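Local structure of DNA polymerase III, gamma subunit-related protein (2GNO) at residues K239-L244 with L281-T286; L243-L248 with M288-I293; K104-P109 with P127-R132; V86-H89 with R93-Q96. The protein is of uncertain function but probably binds DNA, in keeping with a role in replication by DNA polymerase III. All coordinates share one frame; numbering follows the deposited sequence. Where two conformers were deposited one is given.

How the interactions relate
Interactions 1 and 2 join the same two helices, 239-254 and 283-298, in the all-helical C-terminal part; interaction 1 packs the start of both, partly buried, and interaction 2 continues the seam about 8 Å further on, between centres, where every touching residue is buried. Ile245 bridges the two. Neither has a polar bond between its segments. Interactions 3 and 4 belong to the parallel-sheet part of the chain, their centres about 12 Å apart, and each pairs an apolar contact with an arginine: a weak salt bridge near the surface in interaction 3, a sound bond to a backbone carbonyl in interaction 4. Interactions 2 and 3 lie on opposite sides of the chain's centre.

Interaction 1. Residues K239-L244 with L281-T286; sequences KDAFLL and LNNKLT
Asn283 lays its amide against Ala241 and Phe242 at the tighter end of this contact, with ND2 3.6 Å from Ala241 CB. The amide is there because CG stands beside the backbone N, opposite the carbonyl carbon (chi1 -68°), which turns the side chain toward helix 239-254. Its nitrogen also comes within 4.0 Å of Phe242 N, a packing distance between two donors, while OD1 lies near the plane of the Phe242 ring, at its edge. Leu281 adds the apolar part of the contact: its CD2 meets the same ring edge at CD1, 3.7 Å away, the two side chains crossing at about a right angle. This is helix-helix packing in the C-terminal helical domain, with the start of helix 283-298 set against the start of helix 239-254. Asn282 is the N-cap of the former: its OD1 accepts a weak bond from Leu285 N, and its carbonyl O takes both Thr286 N and Thr286 OG1, the hydroxyl at 2.7 Å, from opposite faces of the carbonyl plane. The packed side continues inward through Ile245, which touches Leu281, Asn283 and Thr286. On the looser side, Asp240 and Lys284 are exposed and turn away from the partner segment.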
loop_
_atom_site.group_PDB
_atom_site.type_symbol
_atom_site.label_atom_id
_atom_site.label_comp_id
_atom_site.label_asym_id
_atom_site.label_seq_id
_atom_site.Cartn_x
_atom_site.Cartn_y
_atom_site.Cartn_z
ATOM N N LYS A 239 -14.040 3.440 -12.145
ATOM C CA LYS A 239 -13.159 2.936 -11.071
ATOM C C LYS A 239 -11.868 3.749 -10.915
ATOM O O LYS A 239 -11.390 3.929 -9.790
ATOM C CB LYS A 239 -12.828 1.455 -11.268
ATOM N N ASP A 240 -11.317 4.230 -12.032
ATOM C CA ASP A 240 -10.111 5.055 -12.013
ATOM C C ASP A 240 -10.364 6.384 -11.297
ATOM O O ASP A 240 -9.501 6.852 -10.547
ATOM C CB ASP A 240 -9.574 5.344 -13.418
ATOM C CG ASP A 240 -8.985 4.131 -14.098
ATOM O OD1 ASP A 240 -8.943 3.041 -13.498
ATOM O OD2 ASP A 240 -8.529 4.289 -15.248
ATOM N N ALA A 241 -11.511 6.996 -11.581
ATOM C CA ALA A 241 -11.926 8.228 -10.945
ATOM C C ALA A 241 -12.128 7.991 -9.450
ATOM O O ALA A 241 -11.657 8.804 -8.637
ATOM C CB ALA A 241 -13.177 8.785 -11.593
ATOM N N PHE A 242 -12.783 6.884 -9.075
ATOM C CA PHE A 242 -12.965 6.558 -7.654
ATOM C C PHE A 242 -11.589 6.426 -6.968
ATOM O O PHE A 242 -11.369 7.001 -5.885
ATOM C CB PHE A 242 -13.832 5.297 -7.468
ATOM C CG PHE A 242 -14.041 4.912 -6.023
ATOM C CD1 PHE A 242 -14.939 5.613 -5.228
ATOM C CD2 PHE A 242 -13.351 3.849 -5.463
ATOM C CE1 PHE A 242 -15.120 5.286 -3.894
ATOM C CE2 PHE A 242 -13.539 3.501 -4.130
ATOM C CZ PHE A 242 -14.428 4.219 -3.345
ATOM N N LEU A 243 -10.659 5.721 -7.622
ATOM C CA LEU A 243 -9.294 5.540 -7.120
ATOM C C LEU A 243 -8.572 6.876 -6.973
ATOM O O LEU A 243 -7.905 7.087 -5.976
ATOM C CB LEU A 243 -8.459 4.628 -8.048
ATOM C CG LEU A 243 -6.965 4.395 -7.729
ATOM C CD1 LEU A 243 -6.695 3.931 -6.290
ATOM C CD2 LEU A 243 -6.375 3.400 -8.730
ATOM N N LEU A 244 -8.683 7.754 -7.973
ATOM C CA LEU A 244 -8.043 9.072 -7.907
ATOM C C LEU A 244 -8.662 9.867 -6.758
ATOM O O LEU A 244 -7.943 10.505 -6.008
ATOM C CB LEU A 244 -8.168 9.808 -9.239
ATOM C CG LEU A 244 -7.458 11.156 -9.430
ATOM C CD1 LEU A 244 -5.957 11.102 -9.177
ATOM C CD2 LEU A 244 -7.729 11.682 -10.814
ATOM N N LEU A 281 -21.320 6.965 -4.654
ATOM C CA LEU A 281 -20.648 8.264 -4.788
ATOM C C LEU A 281 -20.803 8.806 -6.201
ATOM O O LEU A 281 -20.821 8.025 -7.145
ATOM C CB LEU A 281 -19.149 8.029 -4.575
ATOM C CG LEU A 281 -18.207 9.204 -4.378
ATOM C CD1 LEU A 281 -18.510 9.862 -3.027
ATOM C CD2 LEU A 281 -16.769 8.740 -4.416
ATOM N N ASN A 282 -20.956 10.125 -6.332
ATOM C CA ASN A 282 -21.013 10.811 -7.631
ATOM C C ASN A 282 -19.550 11.217 -7.762
ATOM O O ASN A 282 -19.064 12.023 -6.955
ATOM C CB ASN A 282 -21.942 12.035 -7.594
ATOM C CG ASN A 282 -22.046 12.755 -8.951
ATOM O OD1 ASN A 282 -21.075 12.880 -9.694
ATOM N ND2 ASN A 282 -23.236 13.258 -9.253
ATOM N N ASN A 283 -18.844 10.664 -8.744
ATOM C CA ASN A 283 -17.410 10.953 -8.910
ATOM C C ASN A 283 -17.057 12.419 -9.195
ATOM O O ASN A 283 -16.289 13.036 -8.427
ATOM C CB ASN A 283 -16.773 10.028 -9.978
ATOM C CG ASN A 283 -16.709 8.542 -9.557
ATOM O OD1 ASN A 283 -16.835 8.185 -8.384
ATOM N ND2 ASN A 283 -16.467 7.673 -10.542
ATOM N N LYS A 284 -17.631 12.984 -10.255
ATOM C CA LYS A 284 -17.342 14.382 -10.661
ATOM C C LYS A 284 -17.696 15.412 -9.600
ATOM O O LYS A 284 -16.934 16.339 -9.356
ATOM C CB LYS A 284 -17.999 14.726 -12.000
ATOM C CG LYS A 284 -17.428 13.928 -13.165
ATOM C CD LYS A 284 -18.060 14.303 -14.504
ATOM C CE LYS A 284 -17.536 13.399 -15.630
ATOM N NZ LYS A 284 -18.092 13.733 -16.973
ATOM N N LEU A 285 -18.854 15.254 -8.972
ATOM C CA LEU A 285 -19.250 16.169 -7.902
ATOM C C LEU A 285 -18.279 16.061 -6.726
ATOM O O LEU A 285 -17.881 17.074 -6.157
ATOM C CB LEU A 285 -20.653 15.825 -7.414
ATOM C CG LEU A 285 -21.282 16.667 -6.319
ATOM C CD1 LEU A 285 -21.512 18.105 -6.796
ATOM C CD2 LEU A 285 -22.583 16.003 -5.912
ATOM N N THR A 286 -17.901 14.836 -6.359
ATOM C CA THR A 286 -16.978 14.637 -5.246
ATOM C C THR A 286 -15.586 15.202 -5.562
ATOM O O THR A 286 -14.997 15.885 -4.712
ATOM C CB THR A 286 -16.871 13.146 -4.829
ATOM O OG1 THR A 286 -18.170 12.642 -4.473
ATOM C CG2 THR A 286 -15.923 12.980 -3.651
#

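Interaction 2. Residues L243-L248 with M288-I293; sequences LLIQRL and MNILAI
The helical segments that bring Leu248 and Ile290 together run nearly parallel, their axes 10.6 Å apart at closest approach and inclined by 26°, with the CA atoms of these two residues 7.9 Å from each other. Ile290 buries the most surface of the touching residues. Its CG1 lies between the backbone N and the carbonyl carbon (chi1 69°), and the extended branch beyond it carries CD1 across to the other helix. There the methyl rests 3.9 Å from Leu248 CB and equally far from the carbonyl O of Ile245; Ile245 CG2 approaches the same methyl more loosely, at 4.4 Å. The second point of contact is between branch ends: Leu248 CD1 and Leu291 CD2 meet at 4.2 Å as their side chains cross obliquely. All four residues are buried, and the contact belongs to the helical bundle of the C-terminal domain. Helix 261-274 covers one flank, with Leu270 on Ile290 and Ile273 on Ile245, while helix 203-219 closes another through Leu214, which touches both Leu248 and Leu291. Ile245 O, a polar atom at this apolar seam, is hydrogen-bonded to Thr249 OG1 one turn further along its own helix.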
loop_
_atom_site.group_PDB
_atom_site.type_symbol
_atom_site.label_atom_id
_atom_site.label_comp_id
_atom_site.label_asym_id
_atom_site.label_seq_id
_atom_site.Cartn_x
_atom_site.Cartn_y
_atom_site.Cartn_z
ATOM N N LEU A 243 -10.659 5.721 -7.622
ATOM C CA LEU A 243 -9.294 5.540 -7.120
ATOM C C LEU A 243 -8.572 6.876 -6.973
ATOM O O LEU A 243 -7.905 7.087 -5.976
ATOM C CB LEU A 243 -8.459 4.628 -8.048
ATOM C CG LEU A 243 -6.965 4.395 -7.729
ATOM C CD1 LEU A 243 -6.695 3.931 -6.290
ATOM C CD2 LEU A 243 -6.375 3.400 -8.730
ATOM N N LEU A 244 -8.683 7.754 -7.973
ATOM C CA LEU A 244 -8.043 9.072 -7.907
ATOM C C LEU A 244 -8.662 9.867 -6.758
ATOM O O LEU A 244 -7.943 10.505 -6.008
ATOM C CB LEU A 244 -8.168 9.808 -9.239
ATOM C CG LEU A 244 -7.458 11.156 -9.430
ATOM C CD1 LEU A 244 -5.957 11.102 -9.177
ATOM C CD2 LEU A 244 -7.729 11.682 -10.814
ATOM N N ILE A 245 -9.981 9.820 -6.615
ATOM C CA ILE A 245 -10.664 10.520 -5.503
ATOM C C ILE A 245 -10.088 10.098 -4.164
ATOM O O ILE A 245 -9.721 10.942 -3.358
ATOM C CB ILE A 245 -12.188 10.284 -5.527
ATOM C CG1 ILE A 245 -12.798 11.078 -6.680
ATOM C CG2 ILE A 245 -12.859 10.731 -4.188
ATOM C CD1 ILE A 245 -14.233 10.735 -6.968
ATOM N N GLN A 246 -9.996 8.792 -3.956
ATOM C CA GLN A 246 -9.442 8.242 -2.714
ATOM C C GLN A 246 -8.020 8.729 -2.462
ATOM O O GLN A 246 -7.723 9.232 -1.390
ATOM C CB GLN A 246 -9.510 6.700 -2.719
ATOM C CG GLN A 246 -10.926 6.129 -2.702
ATOM C CD GLN A 246 -11.700 6.512 -1.451
ATOM O OE1 GLN A 246 -11.111 6.862 -0.429
ATOM N NE2 GLN A 246 -13.025 6.434 -1.522
ATOM N N ARG A 247 -7.170 8.631 -3.470
ATOM C CA ARG A 247 -5.790 9.070 -3.322
ATOM C C ARG A 247 -5.657 10.544 -3.056
ATOM O O ARG A 247 -4.886 10.927 -2.192
ATOM C CB ARG A 247 -4.970 8.756 -4.550
ATOM C CG ARG A 247 -4.854 7.325 -4.764
ATOM C CD ARG A 247 -4.030 7.013 -5.940
ATOM N NE ARG A 247 -2.643 7.373 -5.704
ATOM C CZ ARG A 247 -1.630 6.961 -6.453
ATOM N NH1 ARG A 247 -1.813 6.146 -7.483
ATOM N NH2 ARG A 247 -0.414 7.335 -6.127
ATOM N N LEU A 248 -6.397 11.368 -3.802
ATOM C CA LEU A 248 -6.321 12.808 -3.603
ATOM C C LEU A 248 -6.880 13.207 -2.232
ATOM O O LEU A 248 -6.297 14.060 -1.567
ATOM C CB LEU A 248 -7.023 13.565 -4.736
ATOM C CG LEU A 248 -6.438 13.409 -6.147
ATOM C CD1 LEU A 248 -7.182 14.325 -7.097
ATOM C CD2 LEU A 248 -4.953 13.727 -6.194
HETATM N N MSE A 288 -14.758 17.540 -7.712
HETATM C CA MSE A 288 -14.899 18.982 -7.727
HETATM C C MSE A 288 -14.808 19.574 -6.341
HETATM O O MSE A 288 -14.099 20.552 -6.124
HETATM C CB MSE A 288 -16.267 19.374 -8.285
HETATM C CG MSE A 288 -16.400 20.859 -8.457
HETATM SE SE MSE A 288 -18.091 21.289 -9.177
HETATM C CE MSE A 288 -19.265 20.975 -7.633
ATOM N N ASN A 289 -15.533 18.970 -5.406
ATOM C CA ASN A 289 -15.554 19.449 -4.031
ATOM C C ASN A 289 -14.222 19.303 -3.289
ATOM O O ASN A 289 -13.834 20.237 -2.631
ATOM C CB ASN A 289 -16.718 18.816 -3.257
ATOM C CG ASN A 289 -18.102 19.323 -3.721
ATOM O OD1 ASN A 289 -18.297 20.508 -4.013
ATOM N ND2 ASN A 289 -19.080 18.437 -3.690
ATOM N N ILE A 290 -13.537 18.161 -3.391
ATOM C CA ILE A 290 -12.249 17.984 -2.680
ATOM C C ILE A 290 -11.189 18.956 -3.225
ATOM O O ILE A 290 -10.446 19.566 -2.464
ATOM C CB ILE A 290 -11.728 16.505 -2.681
ATOM C CG1 ILE A 290 -11.271 16.008 -4.065
ATOM C CG2 ILE A 290 -12.784 15.565 -2.094
ATOM C CD1 ILE A 290 -10.689 14.602 -4.058
ATOM N N LEU A 291 -11.138 19.084 -4.543
ATOM C CA LEU A 291 -10.205 19.978 -5.220
ATOM C C LEU A 291 -10.475 21.432 -4.880
ATOM O O LEU A 291 -9.520 22.201 -4.679
ATOM C CB LEU A 291 -10.268 19.778 -6.731
ATOM C CG LEU A 291 -9.728 18.481 -7.276
ATOM C CD1 LEU A 291 -10.002 18.401 -8.768
ATOM C CD2 LEU A 291 -8.229 18.349 -7.007
ATOM N N ALA A 292 -11.753 21.809 -4.822
ATOM C CA ALA A 292 -12.142 23.164 -4.444
ATOM C C ALA A 292 -11.744 23.399 -3.003
ATOM O O ALA A 292 -11.241 24.466 -2.685
ATOM C CB ALA A 292 -13.638 23.390 -4.614
ATOM N N ILE A 293 -11.966 22.398 -2.133
ATOM C CA ILE A 293 -11.571 22.502 -0.726
ATOM C C ILE A 293 -10.067 22.789 -0.628
ATOM O O ILE A 293 -9.652 23.695 0.098
ATOM C CB ILE A 293 -11.951 21.194 0.070
ATOM C CG1 ILE A 293 -13.469 21.148 0.308
ATOM C CG2 ILE A 293 -11.254 21.135 1.427
ATOM C CD1 ILE A 293 -14.004 19.767 0.764
#

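Interaction 3. Residues K104-P109 with P127-R132; sequences KALEEP and PTIKSR
Leu106 and Arg132 face each other where helix 103-107 ends beside the short helix 127-130, both packed against strand 113-119 of the parallel sheet in the P-loop NTPase-like domain. Arg132 runs alongside Glu107, both side chains pointing the same way. Its CB, 4.3 Å from Leu106 CB, starts the path beside that helix. CG sits opposite the carbonyl carbon (chi1 -65°), and from there the chain stays extended to NE, sliding past Glu107: CG lies 3.8 Å from Glu107 CB, and CD 3.7 Å from that same carbon. NE then gives a weak, bent hydrogen bond to Glu107 OE1, 3.3 Å long, as part of a salt bridge; the carboxylate and guanidinium planes stand 46° apart, so the two groups do not meet as a flat pair. Beyond NE the tip divides: NH2 stays 3.5 Å from Glu107 OE1, while NH1 turns back to its own segment and Thr128 O. With an alanine in its place, the Glu107 carboxylate would probably lose this positive partner, Thr128 O its guanidinium donor, and Glu107 CB the aliphatic chain packed along it. On the inner side, Leu106 and Ile129 meet at a slant, their CD1 methyls only 3.4 Å apart, and both lean on Leu117 of strand 113-119. The NH1 bond to Thr128 O measures 3.1 Å, in the carbonyl plane on a lone pair but 20° out of the guanidinium plane.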
loop_
_atom_site.group_PDB
_atom_site.type_symbol
_atom_site.label_atom_id
_atom_site.label_comp_id
_atom_site.label_asym_id
_atom_site.label_seq_id
_atom_site.Cartn_x
_atom_site.Cartn_y
_atom_site.Cartn_z
ATOM N N LYS A 104 -6.924 -26.447 7.184
ATOM C CA LYS A 104 -6.055 -27.646 7.253
ATOM C C LYS A 104 -4.597 -27.319 6.908
ATOM O O LYS A 104 -3.677 -27.699 7.645
ATOM C CB LYS A 104 -6.577 -28.778 6.353
ATOM N N ALA A 105 -4.391 -26.607 5.801
ATOM C CA ALA A 105 -3.039 -26.197 5.396
ATOM C C ALA A 105 -2.443 -25.196 6.395
ATOM O O ALA A 105 -1.253 -25.242 6.645
ATOM C CB ALA A 105 -3.038 -25.604 3.991
ATOM N N LEU A 106 -3.258 -24.302 6.958
ATOM C CA LEU A 106 -2.761 -23.338 7.951
ATOM C C LEU A 106 -2.384 -23.992 9.271
ATOM O O LEU A 106 -1.318 -23.677 9.807
ATOM C CB LEU A 106 -3.737 -22.182 8.225
ATOM C CG LEU A 106 -3.907 -21.024 7.235
ATOM C CD1 LEU A 106 -5.062 -20.141 7.685
ATOM C CD2 LEU A 106 -2.624 -20.196 7.071
ATOM N N GLU A 107 -3.239 -24.883 9.792
ATOM C CA GLU A 107 -2.957 -25.553 11.075
ATOM C C GLU A 107 -1.822 -26.554 10.980
ATOM O O GLU A 107 -0.990 -26.624 11.884
ATOM C CB GLU A 107 -4.194 -26.228 11.695
ATOM C CG GLU A 107 -4.769 -27.475 11.003
ATOM C CD GLU A 107 -6.096 -27.926 11.625
ATOM O OE1 GLU A 107 -6.375 -27.530 12.778
ATOM O OE2 GLU A 107 -6.855 -28.679 10.964
ATOM N N GLU A 108 -1.786 -27.312 9.886
ATOM C CA GLU A 108 -0.751 -28.316 9.672
ATOM C C GLU A 108 -0.166 -28.185 8.284
ATOM O O GLU A 108 -0.485 -29.000 7.409
ATOM N N PRO A 109 0.690 -27.162 8.070
ATOM C CA PRO A 109 1.269 -27.029 6.747
ATOM C C PRO A 109 2.328 -28.098 6.560
ATOM O O PRO A 109 2.788 -28.668 7.556
ATOM C CB PRO A 109 1.915 -25.632 6.764
ATOM C CG PRO A 109 1.627 -25.034 8.087
ATOM C CD PRO A 109 1.178 -26.117 8.991
ATOM N N PRO A 127 -11.613 -15.880 13.917
ATOM C CA PRO A 127 -10.863 -16.567 14.992
ATOM C C PRO A 127 -10.193 -17.870 14.538
ATOM O O PRO A 127 -9.164 -18.270 15.096
ATOM C CB PRO A 127 -11.945 -16.862 16.049
ATOM C CG PRO A 127 -12.945 -15.801 15.857
ATOM C CD PRO A 127 -12.978 -15.529 14.365
ATOM N N THR A 128 -10.801 -18.524 13.546
ATOM C CA THR A 128 -10.266 -19.738 12.968
ATOM C C THR A 128 -8.912 -19.500 12.235
ATOM O O THR A 128 -8.158 -20.440 12.059
ATOM C CB THR A 128 -11.323 -20.436 12.084
ATOM O OG1 THR A 128 -10.874 -21.753 11.769
ATOM C CG2 THR A 128 -11.687 -19.622 10.799
ATOM N N ILE A 129 -8.630 -18.273 11.778
ATOM C CA ILE A 129 -7.322 -17.940 11.148
ATOM C C ILE A 129 -6.370 -17.589 12.308
ATOM O O ILE A 129 -5.281 -18.151 12.418
ATOM C CB ILE A 129 -7.395 -16.766 10.141
ATOM C CG1 ILE A 129 -8.295 -17.097 8.942
ATOM C CG2 ILE A 129 -5.971 -16.390 9.610
ATOM C CD1 ILE A 129 -7.818 -18.252 8.012
ATOM N N LYS A 130 -6.810 -16.687 13.187
ATOM C CA LYS A 130 -6.028 -16.257 14.370
ATOM C C LYS A 130 -5.537 -17.435 15.236
ATOM O O LYS A 130 -4.395 -17.442 15.690
ATOM C CB LYS A 130 -6.841 -15.264 15.210
ATOM C CG LYS A 130 -7.137 -13.937 14.501
ATOM C CD LYS A 130 -7.971 -13.014 15.370
ATOM N N SER A 131 -6.402 -18.423 15.430
ATOM C CA SER A 131 -6.098 -19.632 16.205
ATOM C C SER A 131 -4.991 -20.489 15.593
ATOM O O SER A 131 -4.287 -21.210 16.305
ATOM C CB SER A 131 -7.359 -20.506 16.311
ATOM O OG SER A 131 -7.097 -21.741 16.955
ATOM N N ARG A 132 -4.860 -20.425 14.269
ATOM C CA ARG A 132 -3.873 -21.216 13.532
ATOM C C ARG A 132 -2.620 -20.480 13.021
ATOM O O ARG A 132 -1.781 -21.129 12.371
ATOM C CB ARG A 132 -4.606 -21.907 12.378
ATOM C CG ARG A 132 -5.644 -22.918 12.838
ATOM C CD ARG A 132 -6.539 -23.353 11.701
ATOM N NE ARG A 132 -7.417 -24.458 12.086
ATOM C CZ ARG A 132 -8.537 -24.360 12.804
ATOM N NH1 ARG A 132 -8.958 -23.199 13.309
ATOM N NH2 ARG A 132 -9.236 -25.465 13.060
#

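Interaction 4. Residues V86-H89 with R93-Q96; sequences VIVH and RMTQ
The carbonyl O of His89 accepts from Arg93 NH2 at 2.8 Å, a fairly straight bond with an N-H...O angle of 158°. The oxygen lies in the guanidinium plane, at its edge, whereas the nitrogen sits above the carbonyl plane, 41° out of it and away from the lone-pair direction. A bend at chi3 (-65°) swings the guanidinium back across the turn to reach it. The same group is held on several other sides: NH2 also forms a salt bridge with Asp56 OD1, NH1 donates to the carbonyls of Pro57 and Gly59, and NE to that of Asp90. This ring of acceptors fixes the rotation of the guanidinium and ties the 57-59 stretch to the turn after strand 84-88. A leucine in its place would probably leave the His89 carbonyl without this donor and Asp56 without this counter-charge, freeing the turn to shift. Beneath the polar layer, Met94, a selenomethionine, stretches out beyond CG until its CE methyl lies 3.9 Å from Val88 CG1, the two side chains crossing at about a right angle. The imidazole of His89 leads away from segment 93-96; its NE2 is hydrogen-bonded to Glu54 OE2, and Ile87 CG2 covers one ring face toward the rim. The contact lies where strand 84-88, between strands 52-55 and 113-119, leaves the parallel sheet and the chain turns toward helix 96-101; helix 64-74 packs on Val88 through Ile70, helix 30-43 touches His89 through Arg32 and Leu36, and Leu117 of strand 113-119 meets both Val88 and Met94.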
loop_
_atom_site.group_PDB
_atom_site.type_symbol
_atom_site.label_atom_id
_atom_site.label_comp_id
_atom_site.label_asym_id
_atom_site.label_seq_id
_atom_site.Cartn_x
_atom_site.Cartn_y
_atom_site.Cartn_z
ATOM N N VAL A 86 4.789 -19.233 0.990
ATOM C CA VAL A 86 3.599 -18.665 0.376
ATOM C C VAL A 86 3.362 -17.324 1.056
ATOM O O VAL A 86 3.266 -17.276 2.269
ATOM C CB VAL A 86 2.334 -19.546 0.533
ATOM C CG1 VAL A 86 1.099 -18.813 0.008
ATOM C CG2 VAL A 86 2.508 -20.855 -0.177
ATOM N N ILE A 87 3.259 -16.246 0.270
ATOM C CA ILE A 87 3.014 -14.912 0.788
ATOM C C ILE A 87 1.603 -14.483 0.395
ATOM O O ILE A 87 1.260 -14.514 -0.781
ATOM C CB ILE A 87 4.047 -13.928 0.268
ATOM C CG1 ILE A 87 5.456 -14.389 0.685
ATOM C CG2 ILE A 87 3.770 -12.539 0.812
ATOM C CD1 ILE A 87 6.534 -13.795 -0.129
ATOM N N VAL A 88 0.777 -14.137 1.378
ATOM C CA VAL A 88 -0.608 -13.696 1.105
ATOM C C VAL A 88 -0.687 -12.282 1.655
ATOM O O VAL A 88 -0.707 -12.098 2.865
ATOM C CB VAL A 88 -1.642 -14.566 1.796
ATOM C CG1 VAL A 88 -3.078 -14.116 1.408
ATOM C CG2 VAL A 88 -1.402 -16.039 1.455
ATOM N N HIS A 89 -0.734 -11.296 0.767
ATOM C CA HIS A 89 -0.770 -9.893 1.198
ATOM C C HIS A 89 -2.155 -9.432 1.591
ATOM O O HIS A 89 -3.117 -9.762 0.899
ATOM C CB HIS A 89 -0.278 -8.975 0.092
ATOM C CG HIS A 89 1.166 -9.173 -0.278
ATOM N ND1 HIS A 89 2.185 -9.022 0.632
ATOM C CD2 HIS A 89 1.765 -9.348 -1.474
ATOM C CE1 HIS A 89 3.343 -9.195 0.032
ATOM N NE2 HIS A 89 3.120 -9.375 -1.254
ATOM N N ARG A 93 -8.766 -9.828 3.452
ATOM C CA ARG A 93 -9.557 -9.894 2.238
ATOM C C ARG A 93 -10.103 -11.306 1.943
ATOM O O ARG A 93 -10.923 -11.456 1.029
ATOM C CB ARG A 93 -8.752 -9.389 1.046
ATOM C CG ARG A 93 -8.425 -7.893 1.072
ATOM C CD ARG A 93 -7.717 -7.503 -0.224
ATOM N NE ARG A 93 -6.415 -8.175 -0.329
ATOM C CZ ARG A 93 -5.635 -8.215 -1.409
ATOM N NH1 ARG A 93 -5.967 -7.644 -2.548
ATOM N NH2 ARG A 93 -4.480 -8.849 -1.343
HETATM N N MSE A 94 -9.632 -12.339 2.656
HETATM C CA MSE A 94 -10.135 -13.674 2.455
HETATM C C MSE A 94 -11.630 -13.768 2.707
HETATM O O MSE A 94 -12.143 -13.160 3.638
HETATM C CB MSE A 94 -9.435 -14.704 3.344
HETATM C CG MSE A 94 -8.008 -15.024 2.941
HETATM SE SE MSE A 94 -7.286 -16.374 4.112
HETATM C CE MSE A 94 -5.470 -16.373 3.454
ATOM N N THR A 95 -12.312 -14.533 1.858
ATOM C CA THR A 95 -13.739 -14.760 1.979
ATOM C C THR A 95 -13.907 -15.857 3.012
ATOM O O THR A 95 -12.926 -16.495 3.402
ATOM C CB THR A 95 -14.359 -15.275 0.653
ATOM O OG1 THR A 95 -13.773 -16.537 0.292
ATOM C CG2 THR A 95 -14.159 -14.276 -0.478
ATOM N N GLN A 96 -15.149 -16.084 3.452
ATOM C CA GLN A 96 -15.451 -17.150 4.423
ATOM C C GLN A 96 -15.107 -18.528 3.846
ATOM O O GLN A 96 -14.635 -19.413 4.573
ATOM C CB GLN A 96 -16.944 -17.139 4.808
ATOM C CG GLN A 96 -17.426 -15.927 5.587
ATOM C CD GLN A 96 -16.931 -15.868 7.037
ATOM O OE1 GLN A 96 -16.215 -16.754 7.515
ATOM N NE2 GLN A 96 -17.340 -14.821 7.748
#